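Local atomic coordinates of transcriptional regulator, GntR family (Thermotoga maritima, PDB entry 3SXK), a protein that probably binds DNA at specific regulatory sites to control transcription, this chain being its zinc-binding, all-helical FCD domain. Residues Met18-Leu23 with Glu120-His125; Leu37-Glu42 with Asp59-Lys64; Glu42-Ala47 with Glu102-Ile107; Arg90-Arg95 with Ala131-Asn136. The protein carries 3 engineered substitutions. All coordinates share one frame; numbering follows the deposited sequence.

In the fold
Contacts 1, 2 and 3 surround one zinc ion, each bringing a histidine: His-125 from contact 1, His-63 from contact 2 and His-103 from contact 3. Contacts 2 and 3 share Glu-42 and their centres are 8 Å apart, while the centre of contact 1 is 15 and 17 Å from theirs. Second-shell acids cross between the contacts: Glu-19 OE1 is 2.6 Å from His-63 ND1, and Glu-102 OE1 is 2.7 Å from His-125 ND1. Contact 4, 18 to 21 Å away between centres, is tied in by salt bridges from Arg-90 NH1 to Asp-59 OD2 (2.9 Å) and from Arg-95 NH2 to Glu-102 OE2 (2.8 Å); its His-91 holds a second zinc ion.

Contact 1 (Met18-Leu23 with Glu120-His125); sequences MEVFCL and EKLKEH. With ZN (zinc ion), chain D.
Leu-122 pushes its two methyl groups between Glu-19, Val-20 and Leu-23, and it carries most of this contact. Its CG stands anti to the backbone N (chi1 176°), and the fork that follows divides the work. CD2 turns to the apolar side, 3.7 Å from Leu-23 CD2 and 3.9 Å from Val-20 CG2, each pair of side chains sliding past the other in opposite directions. CD1 instead meets the Glu-19 carboxylate, 3.8 Å from OE1, the two side chains crossing at about a right angle. Segments 18-23 and 120-125, on helices 5-25 and 115-135, run nearly antiparallel (170°, axes 10.2 Å apart), as neighbours in the helical bundle of the FCD domain. Branched aliphatic residues suit such a seam, since they fill it without needing polar partners. At its more open border Lys-123 lays an extended chain across Val-20: CG passes 3.9 Å from Val-20 CG2, and CE comes equally close to CG1. In Glu-19, the chi1 of -62° and an extended chain carry the buried carboxylate to Tyr-79, Arg-15 and His-63, which hold it. One turn beyond Leu-122, His-125 directs NE2 to the zinc ion at 2.1 Å.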
# COMPACT_ATOMS: atom_id res chain seq x y z
N MET A 18 0.07 3.02 -1.75
CA MET A 18 1.18 2.55 -2.55
C MET A 18 2.36 3.52 -2.58
O MET A 18 3.51 3.14 -2.33
CB MET A 18 0.72 2.19 -3.96
CG MET A 18 -0.24 1.00 -3.97
SD MET A 18 -0.81 0.62 -5.62
CE MET A 18 0.57 -0.18 -6.22
N GLU A 19 2.06 4.78 -2.91
CA GLU A 19 3.10 5.79 -3.13
C GLU A 19 3.80 6.16 -1.82
O GLU A 19 4.99 6.33 -1.79
CB GLU A 19 2.55 7.06 -3.79
CG GLU A 19 1.96 6.84 -5.18
CD GLU A 19 1.50 8.12 -5.84
OE1 GLU A 19 2.10 9.18 -5.43
OE2 GLU A 19 0.64 8.11 -6.79
N VAL A 20 3.04 6.31 -0.74
CA VAL A 20 3.65 6.65 0.53
C VAL A 20 4.49 5.47 1.04
O VAL A 20 5.58 5.64 1.55
CB VAL A 20 2.62 7.06 1.55
CG1 VAL A 20 3.29 7.12 2.93
CG2 VAL A 20 2.01 8.39 1.13
N PHE A 21 4.02 4.24 0.86
CA PHE A 21 4.84 3.11 1.28
C PHE A 21 6.20 3.14 0.57
O PHE A 21 7.25 2.92 1.18
CB PHE A 21 4.10 1.81 0.99
CG PHE A 21 4.87 0.55 1.33
CD1 PHE A 21 4.77 -0.02 2.59
CD2 PHE A 21 5.69 -0.06 0.38
CE1 PHE A 21 5.49 -1.16 2.92
CE2 PHE A 21 6.41 -1.21 0.72
CZ PHE A 21 6.30 -1.75 1.99
N CYS A 22 6.18 3.37 -0.73
CA CYS A 22 7.39 3.34 -1.50
C CYS A 22 8.30 4.54 -1.15
O CYS A 22 9.50 4.38 -1.03
CB CYS A 22 7.07 3.30 -2.97
SG CYS A 22 6.37 1.71 -3.52
N LEU A 23 7.74 5.72 -0.97
CA LEU A 23 8.56 6.89 -0.58
C LEU A 23 9.24 6.67 0.78
O LEU A 23 10.41 7.00 0.99
CB LEU A 23 7.72 8.18 -0.58
CG LEU A 23 8.41 9.48 -0.14
CD1 LEU A 23 9.59 9.72 -1.06
CD2 LEU A 23 7.37 10.59 -0.18
N GLU A 120 4.78 13.64 4.74
CA GLU A 120 3.69 14.53 5.05
C GLU A 120 3.23 15.29 3.79
O GLU A 120 2.02 15.44 3.55
CB GLU A 120 4.11 15.53 6.14
CG GLU A 120 4.33 14.89 7.51
CD GLU A 120 4.70 15.90 8.58
OE1 GLU A 120 4.68 17.11 8.28
OE2 GLU A 120 5.02 15.47 9.71
N LYS A 121 4.17 15.77 2.99
CA LYS A 121 3.80 16.59 1.85
C LYS A 121 3.09 15.77 0.76
O LYS A 121 2.17 16.26 0.10
CB LYS A 121 5.00 17.35 1.26
CG LYS A 121 4.66 18.20 0.06
CD LYS A 121 3.71 19.35 0.39
CE LYS A 121 4.20 20.24 1.48
NZ LYS A 121 3.35 21.52 1.48
N LEU A 122 3.52 14.53 0.58
CA LEU A 122 2.89 13.65 -0.41
C LEU A 122 1.44 13.38 0.01
O LEU A 122 0.53 13.42 -0.80
CB LEU A 122 3.68 12.35 -0.63
CG LEU A 122 3.02 11.34 -1.57
CD1 LEU A 122 2.70 11.96 -2.91
CD2 LEU A 122 3.98 10.16 -1.72
N LYS A 123 1.22 13.09 1.29
CA LYS A 123 -0.13 12.83 1.75
C LYS A 123 -0.98 14.09 1.61
O LYS A 123 -2.10 14.06 1.16
CB LYS A 123 -0.12 12.42 3.22
CG LYS A 123 0.48 11.06 3.50
CD LYS A 123 0.60 10.86 5.00
CE LYS A 123 1.22 9.49 5.30
NZ LYS A 123 1.28 9.23 6.75
N GLU A 124 -0.43 15.22 2.06
CA GLU A 124 -1.16 16.48 1.94
C GLU A 124 -1.54 16.78 0.48
O GLU A 124 -2.68 17.15 0.18
CB GLU A 124 -0.31 17.64 2.50
CG GLU A 124 -1.05 18.98 2.46
CD GLU A 124 -0.12 20.19 2.48
OE1 GLU A 124 1.10 20.00 2.74
OE2 GLU A 124 -0.63 21.33 2.23
N HIS A 125 -0.59 16.62 -0.43
CA HIS A 125 -0.81 16.79 -1.87
C HIS A 125 -1.97 15.92 -2.41
O HIS A 125 -2.88 16.41 -3.06
CB HIS A 125 0.50 16.49 -2.60
CG HIS A 125 0.38 16.34 -4.08
ND1 HIS A 125 -0.16 17.31 -4.91
CD2 HIS A 125 0.71 15.29 -4.88
CE1 HIS A 125 -0.12 16.87 -6.16
NE2 HIS A 125 0.37 15.64 -6.17
ZN ZN D . 0.84 14.93 -8.11

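Contact 2 (Leu37-Glu42 with Asp59-Lys64); sequences LEIKGE and DERLHK. With ZN (zinc ion), chain D.
A salt-bridge network of Glu-38, Glu-42 and Arg-61 closes the outer side of a helix pair whose inner side supplies zinc ligands. Arg-61 has a chain long enough to reach both acids: NH2 makes a weak hydrogen bond within a salt bridge to Glu-38 OE1 (3.1 Å), with an angle of only 122° at the hydrogen, and NH1 stands 3.4 Å from Glu-42 OE2 in a longer ion pair. Both carboxylates are turned steeply to the guanidinium plane, so neither forms the flat two-pronged pairing. Glu-35, one turn before Glu-38, takes a further salt bridge from NH2. The bend at chi3 (66°) folds the arginine over Ile-39, whose CG1 lies 3.8 Å above one guanidinium face, offset toward its rim. The ethyl branch of isoleucine serves both sides, with CG1 against the guanidinium and CD1 inward, where it rests 3.6 Å from Leu-62 N and 4.2 Å from Leu-62 CB. Facing the other way, His-63 NE2 binds the zinc ion at 2.1 Å, and Asp-59 OD1 lies 2.7 Å from it, a longer bond. Segments 37-42 and 59-64, on helices 34-44 and 51-68, run antiparallel, their axes at 151°, while Ile-107 of helix 96-111 touches both Ile-39 and Leu-62.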
# COMPACT_ATOMS: atom_id res chain seq x y z
N LEU A 37 15.87 14.65 -10.27
CA LEU A 37 16.46 15.93 -10.61
C LEU A 37 16.04 16.39 -12.01
O LEU A 37 15.80 17.57 -12.23
CB LEU A 37 17.98 15.83 -10.52
CG LEU A 37 18.55 15.54 -9.15
CD1 LEU A 37 20.05 15.43 -9.25
CD2 LEU A 37 18.17 16.64 -8.17
N GLU A 38 15.93 15.45 -12.94
CA GLU A 38 15.41 15.75 -14.28
C GLU A 38 13.99 16.29 -14.20
O GLU A 38 13.64 17.29 -14.84
CB GLU A 38 15.41 14.50 -15.14
CG GLU A 38 16.77 14.04 -15.63
CD GLU A 38 16.66 12.86 -16.60
OE1 GLU A 38 15.58 12.63 -17.18
OE2 GLU A 38 17.68 12.16 -16.79
N ILE A 39 13.16 15.66 -13.38
CA ILE A 39 11.79 16.12 -13.18
C ILE A 39 11.77 17.53 -12.57
O ILE A 39 11.03 18.42 -13.02
CB ILE A 39 11.00 15.17 -12.27
CG1 ILE A 39 10.81 13.79 -12.95
CG2 ILE A 39 9.69 15.77 -11.87
CD1 ILE A 39 10.34 12.71 -11.94
N LYS A 40 12.59 17.73 -11.54
CA LYS A 40 12.68 19.02 -10.87
C LYS A 40 13.07 20.11 -11.88
O LYS A 40 12.54 21.20 -11.86
CB LYS A 40 13.73 18.97 -9.79
CG LYS A 40 13.85 20.27 -8.97
CD LYS A 40 15.04 20.30 -8.03
CE LYS A 40 15.44 21.79 -7.77
NZ LYS A 40 16.64 21.95 -6.92
N GLY A 41 14.02 19.77 -12.74
CA GLY A 41 14.50 20.69 -13.76
C GLY A 41 13.40 21.09 -14.70
O GLY A 41 13.34 22.24 -15.13
N GLU A 42 12.55 20.14 -15.03
CA GLU A 42 11.44 20.33 -15.95
C GLU A 42 10.39 21.23 -15.33
O GLU A 42 9.78 22.04 -16.02
CB GLU A 42 10.86 18.97 -16.28
CG GLU A 42 9.65 18.99 -17.14
CD GLU A 42 9.42 17.63 -17.73
OE1 GLU A 42 9.70 17.47 -18.94
OE2 GLU A 42 9.01 16.72 -16.98
N ASP A 59 4.09 15.14 -13.80
CA ASP A 59 3.25 14.54 -12.76
C ASP A 59 3.32 13.01 -12.81
O ASP A 59 3.62 12.35 -11.78
CB ASP A 59 1.79 14.99 -12.93
CG ASP A 59 0.87 14.32 -11.93
OD1 ASP A 59 1.08 14.54 -10.73
OD2 ASP A 59 -0.01 13.50 -12.32
N GLU A 60 3.10 12.42 -13.98
CA GLU A 60 3.17 10.98 -14.13
C GLU A 60 4.56 10.48 -13.74
O GLU A 60 4.70 9.49 -12.98
CB GLU A 60 2.85 10.56 -15.57
CG GLU A 60 3.01 9.07 -15.78
CD GLU A 60 2.46 8.54 -17.07
OE1 GLU A 60 1.97 9.32 -17.90
OE2 GLU A 60 2.52 7.30 -17.23
N ARG A 61 5.58 11.17 -14.23
CA ARG A 61 6.96 10.74 -13.92
C ARG A 61 7.26 10.76 -12.45
O ARG A 61 7.91 9.81 -11.97
CB ARG A 61 7.99 11.57 -14.68
CG ARG A 61 7.97 11.32 -16.19
CD ARG A 61 8.86 12.35 -16.90
NE ARG A 61 10.28 12.19 -16.56
CZ ARG A 61 11.23 12.98 -17.00
NH1 ARG A 61 10.92 14.01 -17.78
NH2 ARG A 61 12.49 12.76 -16.67
N LEU A 62 6.83 11.80 -11.73
CA LEU A 62 7.15 11.93 -10.31
C LEU A 62 6.48 10.84 -9.48
O LEU A 62 7.16 10.15 -8.68
CB LEU A 62 6.73 13.31 -9.81
CG LEU A 62 7.01 13.59 -8.32
CD1 LEU A 62 8.49 13.48 -7.99
CD2 LEU A 62 6.51 14.97 -7.93
N HIS A 63 5.18 10.65 -9.67
CA HIS A 63 4.45 9.63 -8.94
C HIS A 63 4.93 8.22 -9.30
O HIS A 63 5.06 7.34 -8.41
CB HIS A 63 2.95 9.82 -9.14
CG HIS A 63 2.41 11.05 -8.48
ND1 HIS A 63 2.10 11.11 -7.14
CD2 HIS A 63 2.08 12.27 -8.98
CE1 HIS A 63 1.65 12.31 -6.83
NE2 HIS A 63 1.60 13.02 -7.94
N LYS A 64 5.20 7.97 -10.58
CA LYS A 64 5.68 6.66 -10.99
C LYS A 64 7.09 6.39 -10.48
O LYS A 64 7.43 5.23 -10.27
CB LYS A 64 5.61 6.47 -12.50
CG LYS A 64 4.18 6.14 -12.96
CD LYS A 64 4.14 5.62 -14.36
CE LYS A 64 2.73 5.09 -14.67
NZ LYS A 64 2.59 4.85 -16.11
ZN ZN D . 0.84 14.93 -8.11

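Contact 3 (Glu42-Ala47 with Glu102-Ile107); sequences EIDDVA and EHKELI. Engineered in segment 42-47: Ala-47 (natural residue Glu). With ZN (zinc ion), chain D.
One water joins Asp-44 to Lys-104: it accepts a hydrogen bond from Lys-104 NZ at 2.8 Å and donates one to Asp-44 OD1 at 2.9 Å. The two charged atoms stay 4.1 Å apart, beyond a direct salt bridge, and the water completes the link between them. Lys-104 runs extended from a CG anti to its backbone N (chi1 -175°) and crosses the aspartate at about a right angle, so that OD1 lies beside the lysine methylenes, 3.7 Å from CD. Charged residues fit this solvent-facing border, and the lysine's long aliphatic part also helps cover the apolar layer beneath. There Ile-43 does the packing with both of its branches. Its CD1 meets Ile-107 CD1 tip to tip at 3.9 Å and also touches His-103 CB at 4.0 Å, crossing that side chain roughly perpendicularly; its CG2 approaches Lys-104 CB. Of His-103, CB is the atom that meets the isoleucine. With CG beside the backbone N (chi1 -69°), its ring leads off to the other side, where NE2 binds zinc at 2.0 Å. Segment 42-47 so packs its Ile-43 on helix 96-111 behind a metal ligand. His-63 and His-125 bind the same ion, and Asp-59, a zinc ligand in this protein, lies somewhat farther off: a histidine-rich zinc site within the helical bundle of an FCD domain.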
# COMPACT_ATOMS: atom_id res chain seq x y z
N GLU A 42 12.55 20.14 -15.03
CA GLU A 42 11.44 20.33 -15.95
C GLU A 42 10.39 21.23 -15.33
O GLU A 42 9.78 22.04 -16.02
CB GLU A 42 10.86 18.97 -16.28
CG GLU A 42 9.65 18.99 -17.14
CD GLU A 42 9.42 17.63 -17.73
OE1 GLU A 42 9.70 17.47 -18.94
OE2 GLU A 42 9.01 16.72 -16.98
N ILE A 43 10.20 21.11 -14.03
CA ILE A 43 9.32 21.99 -13.28
C ILE A 43 9.91 23.38 -13.13
O ILE A 43 9.21 24.38 -13.23
CB ILE A 43 9.03 21.41 -11.88
CG1 ILE A 43 8.17 20.16 -12.04
CG2 ILE A 43 8.32 22.42 -11.02
CD1 ILE A 43 7.96 19.35 -10.75
N ASP A 44 11.20 23.46 -12.91
CA ASP A 44 11.80 24.73 -12.58
C ASP A 44 12.00 25.59 -13.83
O ASP A 44 12.20 26.81 -13.74
CB ASP A 44 13.14 24.54 -11.88
CG ASP A 44 13.00 24.09 -10.44
OD1 ASP A 44 11.89 24.16 -9.88
OD2 ASP A 44 14.03 23.72 -9.86
N ASP A 45 11.92 25.11 -15.05
CA ASP A 45 12.36 25.66 -16.33
C ASP A 45 11.30 26.50 -17.01
O ASP A 45 11.55 27.11 -18.04
CB ASP A 45 12.76 24.54 -17.29
CG ASP A 45 13.24 25.07 -18.62
OD1 ASP A 45 14.29 25.74 -18.62
OD2 ASP A 45 12.56 24.84 -19.64
N VAL A 46 10.14 26.45 -16.32
CA VAL A 46 9.03 27.30 -16.73
C VAL A 46 8.45 27.96 -15.49
O VAL A 46 8.71 27.53 -14.36
CB VAL A 46 7.95 26.51 -17.47
CG1 VAL A 46 8.51 25.96 -18.78
CG2 VAL A 46 7.43 25.38 -16.60
N ALA A 47 7.69 29.14 -15.64
CA ALA A 47 7.12 29.92 -14.56
C ALA A 47 6.08 29.12 -13.80
O ALA A 47 5.49 28.18 -14.35
CB ALA A 47 6.48 31.19 -15.12
N GLU A 102 2.93 22.05 -5.38
CA GLU A 102 3.03 20.99 -4.37
C GLU A 102 4.09 19.95 -4.75
O GLU A 102 4.83 19.49 -3.89
CB GLU A 102 1.67 20.33 -4.16
CG GLU A 102 0.66 21.25 -3.43
CD GLU A 102 -0.78 20.76 -3.42
OE1 GLU A 102 -1.12 19.74 -4.05
OE2 GLU A 102 -1.64 21.46 -2.80
N HIS A 103 4.20 19.64 -6.04
CA HIS A 103 5.26 18.76 -6.52
C HIS A 103 6.62 19.37 -6.24
O HIS A 103 7.56 18.69 -5.79
CB HIS A 103 5.13 18.52 -8.02
CG HIS A 103 3.93 17.71 -8.38
ND1 HIS A 103 3.39 17.71 -9.66
CD2 HIS A 103 3.19 16.85 -7.65
CE1 HIS A 103 2.36 16.88 -9.68
NE2 HIS A 103 2.21 16.37 -8.48
N LYS A 104 6.76 20.67 -6.49
CA LYS A 104 8.06 21.31 -6.29
C LYS A 104 8.50 21.28 -4.82
O LYS A 104 9.65 20.98 -4.53
CB LYS A 104 8.04 22.76 -6.82
CG LYS A 104 9.40 23.39 -6.75
CD LYS A 104 9.42 24.84 -7.21
CE LYS A 104 10.65 25.47 -6.58
NZ LYS A 104 10.86 26.87 -7.01
N GLU A 105 7.58 21.54 -3.92
CA GLU A 105 7.83 21.52 -2.49
C GLU A 105 8.16 20.10 -2.04
O GLU A 105 9.00 19.91 -1.16
CB GLU A 105 6.60 22.00 -1.75
CG GLU A 105 6.23 23.43 -2.00
CD GLU A 105 4.90 23.76 -1.35
OE1 GLU A 105 4.11 22.86 -0.95
OE2 GLU A 105 4.65 24.94 -1.19
N LEU A 106 7.46 19.12 -2.61
CA LEU A 106 7.68 17.71 -2.25
C LEU A 106 9.10 17.33 -2.64
O LEU A 106 9.86 16.75 -1.87
CB LEU A 106 6.61 16.84 -2.97
CG LEU A 106 6.86 15.33 -2.90
CD1 LEU A 106 7.09 14.83 -1.48
CD2 LEU A 106 5.69 14.56 -3.55
N ILE A 107 9.46 17.66 -3.88
CA ILE A 107 10.79 17.37 -4.36
C ILE A 107 11.86 18.04 -3.51
O ILE A 107 12.84 17.40 -3.13
CB ILE A 107 10.95 17.78 -5.81
CG1 ILE A 107 10.07 16.86 -6.70
CG2 ILE A 107 12.38 17.58 -6.22
CD1 ILE A 107 9.94 17.32 -8.10
ZN ZN D . 0.84 14.93 -8.11
O HOH W 1 10.71 26.78 -9.77

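Contact 4 (Arg90-Arg95 with Ala131-Asn136); sequences RHLNER and AETIKN. With ZN (zinc ion), chain E.
Asn-93 carries its CG anti to the backbone N (chi1 -171°), while Asn-136 has its CG on the side of its own backbone N (chi1 -81°), and these two torsions bring their amides together nearly parallel. The place is where the connection between helices 73-91 and 96-111 of the FCD bundle crosses the C-terminal end of helix 115-135. Asn-93 OD1 comes 3.6 Å from Asn-136 CB, a packing contact and not a hydrogen bond. The Asn-136 amide is occupied nearer home: just past the last helical residue, it turns ND2 back to Glu-132 O, making a fairly straight 3.0 Å bond (156° at the hydrogen) to a carbonyl near the end of the helix. Asparagine suits both positions, being short and flat enough to pack amide beside amide, and in Asn-136 able to reach back to a helix carbonyl. Threonine suits position 133, because its two branches differ: Thr-133 OG1 bonds to Val-129 O one turn earlier, and CG2 packs 3.9 Å from Leu-92 CB, with the two side chains crossing at about a right angle. Arg-95, at the N-cap position of helix 96-111, passes across Glu-132, with Arg-95 NE 3.8 Å from Glu-132 CG. Its guanidinium goes on to Glu-102 and Ser-99, and the Glu-132 carboxylate, bent aside at chi2, stays apart from it. On the far side of the connection from helix 115-135, His-91 NE2 binds the second zinc ion at 2.0 Å, where two waters are also ligands, at 2.2 and 2.4 Å from the metal.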
# COMPACT_ATOMS: atom_id res chain seq x y z
N ARG A 90 -7.20 12.10 -12.30
CA ARG A 90 -6.45 13.35 -12.35
C ARG A 90 -7.03 14.31 -13.38
O ARG A 90 -6.93 15.54 -13.21
CB ARG A 90 -4.96 13.14 -12.54
CG ARG A 90 -4.52 12.71 -13.83
CD ARG A 90 -2.96 12.47 -13.82
NE ARG A 90 -2.58 12.07 -15.17
CZ ARG A 90 -1.40 12.30 -15.76
NH1 ARG A 90 -0.40 12.87 -15.12
NH2 ARG A 90 -1.20 11.85 -16.98
N HIS A 91 -7.64 13.76 -14.40
CA HIS A 91 -8.21 14.60 -15.47
C HIS A 91 -9.56 15.21 -15.10
O HIS A 91 -10.10 16.07 -15.86
CB HIS A 91 -8.31 13.83 -16.79
CG HIS A 91 -7.03 13.82 -17.57
ND1 HIS A 91 -6.03 12.89 -17.36
CD2 HIS A 91 -6.55 14.68 -18.51
CE1 HIS A 91 -5.02 13.14 -18.17
NE2 HIS A 91 -5.31 14.22 -18.87
N LEU A 92 -10.13 14.80 -13.98
CA LEU A 92 -11.46 15.27 -13.59
C LEU A 92 -11.45 16.72 -13.21
O LEU A 92 -12.48 17.38 -13.36
CB LEU A 92 -12.02 14.48 -12.42
CG LEU A 92 -12.46 13.06 -12.75
CD1 LEU A 92 -12.79 12.32 -11.45
CD2 LEU A 92 -13.64 12.98 -13.73
N ASN A 93 -10.32 17.20 -12.71
CA ASN A 93 -10.24 18.57 -12.24
C ASN A 93 -8.85 19.09 -12.50
O ASN A 93 -7.88 18.57 -11.99
CB ASN A 93 -10.58 18.63 -10.77
CG ASN A 93 -10.72 20.04 -10.28
OD1 ASN A 93 -11.57 20.80 -10.77
ND2 ASN A 93 -9.87 20.43 -9.34
N GLU A 94 -8.79 20.17 -13.25
CA GLU A 94 -7.54 20.79 -13.64
C GLU A 94 -6.97 21.67 -12.54
O GLU A 94 -7.54 22.71 -12.21
CB GLU A 94 -7.80 21.64 -14.88
CG GLU A 94 -6.66 22.47 -15.39
CD GLU A 94 -6.48 23.76 -14.61
OE1 GLU A 94 -7.35 24.67 -14.66
OE2 GLU A 94 -5.43 23.86 -13.95
N ARG A 95 -5.86 21.23 -11.96
CA ARG A 95 -5.18 21.95 -10.89
C ARG A 95 -3.71 22.21 -11.18
O ARG A 95 -2.87 22.20 -10.26
CB ARG A 95 -5.37 21.10 -9.64
CG ARG A 95 -5.19 21.80 -8.35
CD ARG A 95 -5.69 20.91 -7.24
NE ARG A 95 -5.42 21.45 -5.92
CZ ARG A 95 -4.33 21.13 -5.20
NH1 ARG A 95 -3.39 20.33 -5.71
NH2 ARG A 95 -4.18 21.66 -3.98
N ALA A 131 -9.75 16.48 -2.36
CA ALA A 131 -10.77 17.37 -1.82
C ALA A 131 -11.26 18.30 -2.91
O ALA A 131 -12.47 18.58 -3.01
CB ALA A 131 -10.22 18.19 -0.65
N GLU A 132 -10.34 18.77 -3.74
CA GLU A 132 -10.71 19.69 -4.82
C GLU A 132 -11.50 18.98 -5.92
O GLU A 132 -12.46 19.51 -6.50
CB GLU A 132 -9.48 20.40 -5.40
CG GLU A 132 -8.97 21.56 -4.56
CD GLU A 132 -9.91 22.77 -4.65
OE1 GLU A 132 -10.14 23.27 -5.78
OE2 GLU A 132 -10.45 23.19 -3.60
N THR A 133 -11.16 17.73 -6.19
CA THR A 133 -11.86 16.98 -7.19
C THR A 133 -13.29 16.74 -6.71
O THR A 133 -14.22 16.89 -7.49
CB THR A 133 -11.16 15.63 -7.46
OG1 THR A 133 -9.80 15.87 -7.87
CG2 THR A 133 -11.88 14.83 -8.55
N ILE A 134 -13.47 16.39 -5.43
CA ILE A 134 -14.81 16.16 -4.89
C ILE A 134 -15.59 17.50 -4.84
O ILE A 134 -16.80 17.56 -5.14
CB ILE A 134 -14.72 15.56 -3.48
CG1 ILE A 134 -13.89 14.27 -3.51
CG2 ILE A 134 -16.12 15.36 -2.89
CD1 ILE A 134 -14.54 13.12 -3.36
N LYS A 135 -14.91 18.57 -4.47
CA LYS A 135 -15.54 19.91 -4.44
C LYS A 135 -16.15 20.27 -5.79
O LYS A 135 -17.13 21.02 -5.86
CB LYS A 135 -14.50 20.96 -4.04
CG LYS A 135 -15.05 22.37 -3.83
CD LYS A 135 -14.00 23.33 -3.25
CE LYS A 135 -14.60 24.73 -3.02
NZ LYS A 135 -13.73 25.61 -2.18
N ASN A 136 -15.59 19.73 -6.87
CA ASN A 136 -15.93 20.20 -8.20
C ASN A 136 -16.66 19.15 -9.00
O ASN A 136 -16.83 19.28 -10.21
CB ASN A 136 -14.67 20.66 -8.91
CG ASN A 136 -14.27 22.05 -8.50
OD1 ASN A 136 -14.92 23.03 -8.88
ND2 ASN A 136 -13.22 22.15 -7.71
ZN ZN E . -4.22 15.17 -20.27
O HOH W 2 -13.89 17.57 -10.23
O HOH W 3 -2.30 13.92 -19.78
O HOH W 4 -3.54 17.11 -19.47